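Local coordinates for protein hydrazine synthase subunit alpha (Candidatus Kuenenia stuttgartiensis, PDB 5C2V) that condenses hydroxylamine with ammonia to hydrazine, the second half-reaction of the anammox hydrazine synthase complex, and binds two c-type hemes, at residues D[95-100]-D[104-109]; D[207-212]-D[216-221]. All coordinates share one frame; numbering follows the deposited sequence.

Interaction 1: D[95-100]-D[104-109]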
ATOM      1  N   GLY D  95     -32.392   1.045 -23.080  1.00 67.21           N
ATOM      2  CA  GLY D  95     -32.387   1.290 -24.508  1.00 67.63           C
ATOM      3  C   GLY D  95     -32.518   2.733 -24.948  1.00 73.85           C
ATOM      4  O   GLY D  95     -33.024   3.585 -24.216  1.00 75.58           O
ATOM      5  N   VAL D  96     -32.044   3.000 -26.161  1.00 73.86           N
ATOM      6  CA  VAL D  96     -32.231   4.291 -26.803  1.00 78.69           C
ATOM      7  C   VAL D  96     -33.103   4.112 -28.039  1.00 75.10           C
ATOM      8  O   VAL D  96     -32.680   3.503 -29.022  1.00 72.74           O
ATOM      9  CB  VAL D  96     -30.891   4.934 -27.207  1.00 82.01           C
ATOM     10  CG1 VAL D  96     -31.122   6.330 -27.767  1.00 68.61           C
ATOM     11  CG2 VAL D  96     -29.946   4.983 -26.019  1.00 67.39           C
ATOM     12  N   HIS D  97     -34.322   4.639 -27.981  1.00 85.00           N
ATOM     13  CA  HIS D  97     -35.268   4.497 -29.080  1.00 95.03           C
ATOM     14  C   HIS D  97     -34.776   5.250 -30.312  1.00 83.33           C
ATOM     15  O   HIS D  97     -34.143   6.299 -30.192  1.00 72.46           O
ATOM     16  CB  HIS D  97     -36.650   5.003 -28.662  1.00 95.49           C
ATOM     17  CG  HIS D  97     -37.766   4.506 -29.530  1.00 98.80           C
ATOM     18  ND1 HIS D  97     -37.658   3.371 -30.304  1.00 97.06           N
ATOM     19  CD2 HIS D  97     -39.012   4.991 -29.739  1.00 95.55           C
ATOM     20  CE1 HIS D  97     -38.793   3.178 -30.955  1.00 89.24           C
ATOM     21  NE2 HIS D  97     -39.629   4.143 -30.633  1.00 97.62           N
ATOM     22  N   LYS D  98     -35.066   4.711 -31.493  1.00 75.49           N
ATOM     23  CA  LYS D  98     -34.658   5.343 -32.744  1.00 68.32           C
ATOM     24  C   LYS D  98     -35.335   6.697 -32.936  1.00 73.49           C
ATOM     25  O   LYS D  98     -34.884   7.520 -33.732  1.00 93.73           O
ATOM     26  CB  LYS D  98     -34.963   4.431 -33.935  1.00 64.35           C
ATOM     27  CG  LYS D  98     -33.960   3.304 -34.131  1.00 56.70           C
ATOM     28  CD  LYS D  98     -34.264   2.502 -35.387  1.00 56.73           C
ATOM     29  CE  LYS D  98     -33.211   1.433 -35.627  1.00 70.40           C
ATOM     30  NZ  LYS D  98     -33.485   0.645 -36.862  1.00 57.30           N
ATOM     31  N   LYS D  99     -36.422   6.917 -32.203  1.00 76.12           N
ATOM     32  CA  LYS D  99     -37.145   8.180 -32.254  1.00 80.18           C
ATOM     33  C   LYS D  99     -36.690   9.130 -31.148  1.00 79.28           C
ATOM     34  O   LYS D  99     -37.234  10.223 -30.995  1.00 93.76           O
ATOM     35  CB  LYS D  99     -38.651   7.931 -32.158  1.00 82.72           C
ATOM     36  CG  LYS D  99     -39.188   7.029 -33.256  1.00 76.84           C
ATOM     37  CD  LYS D  99     -40.649   6.678 -33.031  1.00 88.11           C
ATOM     38  CE  LYS D  99     -41.149   5.715 -34.097  1.00100.25           C
ATOM     39  NZ  LYS D  99     -42.561   5.304 -33.862  1.00 86.56           N
ATOM     40  N   GLY D 100     -35.689   8.705 -30.381  1.00 73.82           N
ATOM     41  CA  GLY D 100     -35.133   9.532 -29.325  1.00 92.39           C
ATOM     42  C   GLY D 100     -35.684   9.225 -27.945  1.00 83.96           C
ATOM     43  O   GLY D 100     -36.233   8.150 -27.706  1.00 72.82           O
ATOM     44  N   GLN D 104     -33.196   4.958 -21.665  1.00 73.66           N
ATOM     45  CA  GLN D 104     -34.198   4.760 -20.628  1.00 73.95           C
ATOM     46  C   GLN D 104     -34.429   3.283 -20.332  1.00 71.34           C
ATOM     47  O   GLN D 104     -33.818   2.411 -20.950  1.00 64.89           O
ATOM     48  CB  GLN D 104     -35.515   5.417 -21.043  1.00 59.18           C
ATOM     49  CG  GLN D 104     -35.402   6.898 -21.394  1.00 53.09           C
ATOM     50  CD  GLN D 104     -35.273   7.790 -20.172  1.00 62.74           C
ATOM     51  OE1 GLN D 104     -35.298   7.318 -19.035  1.00 71.73           O
ATOM     52  NE2 GLN D 104     -35.143   9.091 -20.403  1.00 63.21           N
ATOM     53  N   ILE D 105     -35.318   3.014 -19.383  1.00 73.37           N
ATOM     54  CA  ILE D 105     -35.680   1.646 -19.033  1.00 81.82           C
ATOM     55  C   ILE D 105     -36.914   1.210 -19.816  1.00 73.91           C
ATOM     56  O   ILE D 105     -37.907   1.932 -19.880  1.00 70.30           O
ATOM     57  CB  ILE D 105     -35.950   1.498 -17.521  1.00 64.79           C
ATOM     58  CG1 ILE D 105     -34.726   1.938 -16.715  1.00 66.28           C
ATOM     59  CG2 ILE D 105     -36.324   0.063 -17.181  1.00 67.54           C
ATOM     60  CD1 ILE D 105     -33.499   1.084 -16.951  1.00 62.55           C
ATOM     61  N   TRP D 106     -36.836   0.030 -20.421  1.00 73.82           N
ATOM     62  CA  TRP D 106     -37.940  -0.513 -21.198  1.00 72.83           C
ATOM     63  C   TRP D 106     -38.186  -1.963 -20.799  1.00 79.76           C
ATOM     64  O   TRP D 106     -37.363  -2.568 -20.117  1.00 71.05           O
ATOM     65  CB  TRP D 106     -37.645  -0.426 -22.698  1.00 77.07           C
ATOM     66  CG  TRP D 106     -37.259   0.943 -23.182  1.00 86.01           C
ATOM     67  CD1 TRP D 106     -36.069   1.580 -22.975  1.00 79.24           C
ATOM     68  CD2 TRP D 106     -38.055   1.829 -23.978  1.00 81.86           C
ATOM     69  NE1 TRP D 106     -36.081   2.814 -23.579  1.00 80.50           N
ATOM     70  CE2 TRP D 106     -37.289   2.990 -24.203  1.00 79.57           C
ATOM     71  CE3 TRP D 106     -39.343   1.757 -24.516  1.00 86.05           C
ATOM     72  CZ2 TRP D 106     -37.768   4.070 -24.943  1.00 90.15           C
ATOM     73  CZ3 TRP D 106     -39.815   2.829 -25.252  1.00 88.62           C
ATOM     74  CH2 TRP D 106     -39.030   3.970 -25.457  1.00 93.59           C
ATOM     75  N   GLU D 107     -39.321  -2.514 -21.214  1.00 84.19           N
ATOM     76  CA  GLU D 107     -39.568  -3.942 -21.046  1.00 72.20           C
ATOM     77  C   GLU D 107     -40.412  -4.478 -22.193  1.00 68.32           C
ATOM     78  O   GLU D 107     -41.238  -3.759 -22.758  1.00 66.38           O
ATOM     79  CB  GLU D 107     -40.252  -4.240 -19.708  1.00 76.63           C
ATOM     80  CG  GLU D 107     -41.396  -3.311 -19.338  1.00 88.73           C
ATOM     81  CD  GLU D 107     -42.233  -3.864 -18.195  1.00 98.10           C
ATOM     82  OE1 GLU D 107     -42.400  -5.099 -18.128  1.00 86.24           O
ATOM     83  OE2 GLU D 107     -42.718  -3.074 -17.360  1.00 91.83           O
ATOM     84  N   MET D 108     -40.197  -5.743 -22.539  1.00 58.78           N
ATOM     85  CA  MET D 108     -40.951  -6.371 -23.616  1.00 65.36           C
ATOM     86  C   MET D 108     -41.009  -7.884 -23.444  1.00 75.67           C
ATOM     87  O   MET D 108     -40.213  -8.466 -22.710  1.00 76.53           O
ATOM     88  CB  MET D 108     -40.342  -6.027 -24.976  1.00 78.03           C
ATOM     89  CG  MET D 108     -39.059  -6.781 -25.291  1.00 82.93           C
ATOM     90  SD  MET D 108     -38.589  -6.686 -27.030  1.00 87.06           S
ATOM     91  CE  MET D 108     -38.352  -4.922 -27.228  1.00 68.37           C
ATOM     92  N   ASN D 109     -41.958  -8.514 -24.127  1.00 67.76           N
ATOM     93  CA  ASN D 109     -42.102  -9.963 -24.083  1.00 73.33           C
ATOM     94  C   ASN D 109     -40.947 -10.666 -24.785  1.00 62.40           C
ATOM     95  O   ASN D 109     -40.247 -10.066 -25.600  1.00 73.56           O
ATOM     96  CB  ASN D 109     -43.432 -10.387 -24.706  1.00 81.58           C
ATOM     97  CG  ASN D 109     -44.626  -9.772 -24.004  1.00 82.81           C
ATOM     98  OD1 ASN D 109     -44.606  -9.558 -22.792  1.00 85.79           O
ATOM     99  ND2 ASN D 109     -45.676  -9.483 -24.764  1.00 81.13           N
TER
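G95 and Q104 form an antiparallel hydrogen-bonded pair, and the carbonyl of G95 carries most of the polar contact. G95 N donates to Q104 O at 2.9 Å, and Q104 N returns a bond to G95 O at 2.9 Å. The same oxygen receives the indole of W106, whose NE1 stands 3.2 Å from G95 O. This third bond is bent, 138° at the hydrogen, and its donor sits above the carbonyl plane. The two donors approach G95 O from opposite faces of that plane, so a buried acceptor is gripped by backbone and side chain together. The indole can reach it because W106 CG stands anti to its own carbonyl carbon (chi1 -53°), which turns the NE1-CD1 edge of the indole toward G95; CD1 of W106 comes within 3.7 Å of G95 N. Farther out, the six-membered ring of W106 meets H97, whose CB lies 4.0 Å from W106 CZ2. The two rings are oblique, their planes at 58°, and F76 adds an edge-to-face partner for the indole. From H97 to G100 the chain makes a type I turn, closed by G100 N bonding to H97 O. The Q104 amide points away, its NE2 bonding to L121 O. The contact closes the hairpin of strands 90-97 and 103-109, the middle pair of a four-stranded antiparallel sheet, the usual form of a beta-propeller blade.

Interaction 2: D[207-212]-D[216-221]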
ATOM      1  N   SER D 207     -43.873   8.397  -3.490  1.00 59.83           N
ATOM      2  CA  SER D 207     -43.439   9.776  -3.654  1.00 57.69           C
ATOM      3  C   SER D 207     -42.014   9.782  -4.191  1.00 72.75           C
ATOM      4  O   SER D 207     -41.195   8.942  -3.815  1.00 68.91           O
ATOM      5  CB  SER D 207     -43.531  10.545  -2.339  1.00 61.62           C
ATOM      6  OG  SER D 207     -43.240  11.919  -2.533  1.00 53.72           O
ATOM      7  N   GLY D 208     -41.728  10.730  -5.074  1.00 80.80           N
ATOM      8  CA  GLY D 208     -40.534  10.673  -5.893  1.00 65.32           C
ATOM      9  C   GLY D 208     -40.824  11.451  -7.157  1.00 47.82           C
ATOM     10  O   GLY D 208     -41.593  12.413  -7.134  1.00 79.73           O
ATOM     11  N   ILE D 209     -40.179  11.072  -8.253  1.00 49.98           N
ATOM     12  CA  ILE D 209     -40.541  11.628  -9.551  1.00 68.96           C
ATOM     13  C   ILE D 209     -41.601  10.746 -10.215  1.00 63.02           C
ATOM     14  O   ILE D 209     -41.424   9.532 -10.336  1.00 56.63           O
ATOM     15  CB  ILE D 209     -39.319  11.767 -10.471  1.00 68.99           C
ATOM     16  CG1 ILE D 209     -38.223  12.577  -9.776  1.00 76.64           C
ATOM     17  CG2 ILE D 209     -39.713  12.418 -11.789  1.00 58.52           C
ATOM     18  CD1 ILE D 209     -36.911  12.605 -10.528  1.00 65.46           C
ATOM     19  N   GLU D 210     -42.705  11.362 -10.627  1.00 65.47           N
ATOM     20  CA  GLU D 210     -43.807  10.626 -11.244  1.00 81.92           C
ATOM     21  C   GLU D 210     -43.756  10.665 -12.768  1.00 78.55           C
ATOM     22  O   GLU D 210     -43.467  11.700 -13.367  1.00 75.76           O
ATOM     23  CB  GLU D 210     -45.156  11.174 -10.768  1.00 68.34           C
ATOM     24  CG  GLU D 210     -45.657  10.579  -9.461  1.00 82.23           C
ATOM     25  CD  GLU D 210     -47.090  10.980  -9.154  1.00 76.20           C
ATOM     26  OE1 GLU D 210     -47.320  12.159  -8.814  1.00 61.02           O
ATOM     27  OE2 GLU D 210     -47.986  10.115  -9.258  1.00 78.85           O
ATOM     28  N   PHE D 211     -44.051   9.522 -13.381  1.00 60.17           N
ATOM     29  CA  PHE D 211     -44.165   9.411 -14.831  1.00 66.45           C
ATOM     30  C   PHE D 211     -45.579   8.962 -15.197  1.00 72.51           C
ATOM     31  O   PHE D 211     -45.824   7.769 -15.400  1.00 86.36           O
ATOM     32  CB  PHE D 211     -43.132   8.431 -15.390  1.00 69.20           C
ATOM     33  CG  PHE D 211     -41.709   8.890 -15.237  1.00 80.32           C
ATOM     34  CD1 PHE D 211     -41.398  10.240 -15.215  1.00 75.67           C
ATOM     35  CD2 PHE D 211     -40.681   7.969 -15.115  1.00 71.16           C
ATOM     36  CE1 PHE D 211     -40.089  10.662 -15.075  1.00 68.92           C
ATOM     37  CE2 PHE D 211     -39.370   8.387 -14.974  1.00 66.15           C
ATOM     38  CZ  PHE D 211     -39.075   9.734 -14.955  1.00 71.89           C
ATOM     39  N   PRO D 212     -46.517   9.922 -15.263  1.00 66.56           N
ATOM     40  CA  PRO D 212     -47.944   9.669 -15.494  1.00 73.74           C
ATOM     41  C   PRO D 212     -48.244   9.038 -16.851  1.00 77.66           C
ATOM     42  O   PRO D 212     -49.046   8.105 -16.925  1.00 86.27           O
ATOM     43  CB  PRO D 212     -48.569  11.069 -15.411  1.00 75.92           C
ATOM     44  CG  PRO D 212     -47.557  11.911 -14.704  1.00 70.00           C
ATOM     45  CD  PRO D 212     -46.234  11.358 -15.111  1.00 62.91           C
ATOM     46  N   THR D 216     -45.839   5.022 -14.404  1.00 76.73           N
ATOM     47  CA  THR D 216     -44.761   4.519 -13.552  1.00 62.09           C
ATOM     48  C   THR D 216     -44.320   5.580 -12.549  1.00 55.51           C
ATOM     49  O   THR D 216     -44.599   6.763 -12.733  1.00 56.09           O
ATOM     50  CB  THR D 216     -43.537   4.073 -14.377  1.00 58.62           C
ATOM     51  OG1 THR D 216     -43.061   5.173 -15.164  1.00 80.09           O
ATOM     52  CG2 THR D 216     -43.896   2.918 -15.298  1.00 59.62           C
ATOM     53  N   THR D 217     -43.634   5.161 -11.489  1.00 60.77           N
ATOM     54  CA  THR D 217     -43.126   6.124 -10.509  1.00 67.01           C
ATOM     55  C   THR D 217     -41.730   5.733 -10.024  1.00 70.42           C
ATOM     56  O   THR D 217     -41.453   4.555  -9.825  1.00 70.73           O
ATOM     57  CB  THR D 217     -44.072   6.247  -9.294  1.00 71.83           C
ATOM     58  OG1 THR D 217     -45.407   6.503  -9.750  1.00 85.36           O
ATOM     59  CG2 THR D 217     -43.633   7.381  -8.376  1.00 58.63           C
ATOM     60  N   ILE D 218     -40.848   6.713  -9.841  1.00 51.68           N
ATOM     61  CA  ILE D 218     -39.496   6.411  -9.373  1.00 58.29           C
ATOM     62  C   ILE D 218     -39.135   7.111  -8.063  1.00 62.39           C
ATOM     63  O   ILE D 218     -39.552   8.246  -7.805  1.00 46.96           O
ATOM     64  CB  ILE D 218     -38.432   6.779 -10.430  1.00 53.49           C
ATOM     65  CG1 ILE D 218     -38.576   8.240 -10.859  1.00 56.78           C
ATOM     66  CG2 ILE D 218     -38.535   5.860 -11.632  1.00 45.19           C
ATOM     67  CD1 ILE D 218     -37.520   8.691 -11.844  1.00 66.75           C
ATOM     68  N   ASP D 219     -38.353   6.409  -7.247  1.00 57.08           N
ATOM     69  CA  ASP D 219     -37.846   6.933  -5.982  1.00 62.16           C
ATOM     70  C   ASP D 219     -36.357   6.619  -5.852  1.00 60.42           C
ATOM     71  O   ASP D 219     -35.917   5.529  -6.216  1.00 50.98           O
ATOM     72  CB  ASP D 219     -38.626   6.343  -4.804  1.00 66.23           C
ATOM     73  CG  ASP D 219     -38.098   6.808  -3.461  1.00 61.34           C
ATOM     74  OD1 ASP D 219     -37.791   8.011  -3.324  1.00 66.82           O
ATOM     75  OD2 ASP D 219     -37.989   5.969  -2.542  1.00 50.98           O
ATOM     76  N   GLN D 220     -35.583   7.567  -5.330  1.00 42.76           N
ATOM     77  CA  GLN D 220     -34.135   7.391  -5.223  1.00 62.05           C
ATOM     78  C   GLN D 220     -33.738   6.818  -3.866  1.00 52.94           C
ATOM     79  O   GLN D 220     -33.864   7.486  -2.840  1.00 54.41           O
ATOM     80  CB  GLN D 220     -33.422   8.725  -5.456  1.00 63.27           C
ATOM     81  CG  GLN D 220     -31.906   8.634  -5.429  1.00 69.59           C
ATOM     82  CD  GLN D 220     -31.241   9.977  -5.646  1.00 65.60           C
ATOM     83  OE1 GLN D 220     -31.902  10.969  -5.954  1.00 63.10           O
ATOM     84  NE2 GLN D 220     -29.924  10.017  -5.486  1.00 66.57           N
ATOM     85  N   ILE D 221     -33.265   5.575  -3.867  1.00 51.50           N
ATOM     86  CA  ILE D 221     -32.929   4.887  -2.624  1.00 57.83           C
ATOM     87  C   ILE D 221     -31.466   5.012  -2.174  1.00 59.39           C
ATOM     88  O   ILE D 221     -31.145   4.683  -1.032  1.00 59.69           O
ATOM     89  CB  ILE D 221     -33.266   3.390  -2.731  1.00 43.53           C
ATOM     90  CG1 ILE D 221     -32.398   2.729  -3.806  1.00 44.97           C
ATOM     91  CG2 ILE D 221     -34.742   3.204  -3.040  1.00 61.97           C
ATOM     92  CD1 ILE D 221     -32.694   1.261  -4.012  1.00 38.43           C
TER
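T216 faces F211 at the start of a beta hairpin in which strands 209-211 and 216-220 run antiparallel, 162° between their directions. The pair is hydrogen-bonded both ways: T216 N gives a nearly straight bond to F211 O, and F211 N donates to T216 O at 2.9 Å. The T216 hydroxyl lies between backbone N and carbonyl carbon (chi1 58°), which brings OG1 to 3.3 Å from F211 CB and into the plane of the phenyl ring at its edge; OG1 is also hydrogen-bonded to M118 O. T217 follows on the other face, opposite E210 in a non-hydrogen-bonded pair. The two side chains run alongside each other, with T217 CG2 3.9 Å from E210 CG, while the T217 backbone bonds to D191 of the neighbouring strand 186-191. I218 returns to the side of the sheet that carries F211 and I209 and supplies most of the apolar contact. Its N makes a nearly straight bond, 174° at the hydrogen, to I209 O, whereas the return bond from I209 N to I218 O is weak. CG1 of I218 leans over the partner strand and rests 3.6 Å from I209 CB. From there CD1 reaches the phenyl ring obliquely, 3.6 Å from F211 CZ, so one isoleucine bridges two residues of the opposite strand. D219 lies across from G208, just past the last beta bridge, with the two backbones still close. Its carboxylate forms salt bridges through OD2, fastening the hairpin to R189 on the strand beside it and to R549, far along the sequence. Just before it, the carbonyl of I218 also takes a CA-H...O contact, G208 CA lying 3.2 Å from I218 O.

Running from the N terminus, the chain first closes interaction 1, the short loop between strands 90-97 and 103-109 inside a four-stranded sheet. After strand 116-117 completes this sheet, the chain lays down strands 124-131, 139-146, 154-171 and 186-191 of a second, larger antiparallel sheet; interaction 2 adds the hairpin 209-211/216-220, with 216-220 pairing with 186-191. Neither loop encloses or crosses the other. Their centres lie 18 Å apart, with nearest atoms about 6 Å apart, and the segment just after the first hairpin connects them: T119 bonds to the I105 backbone, and M118 touches I105 and bonds to T216.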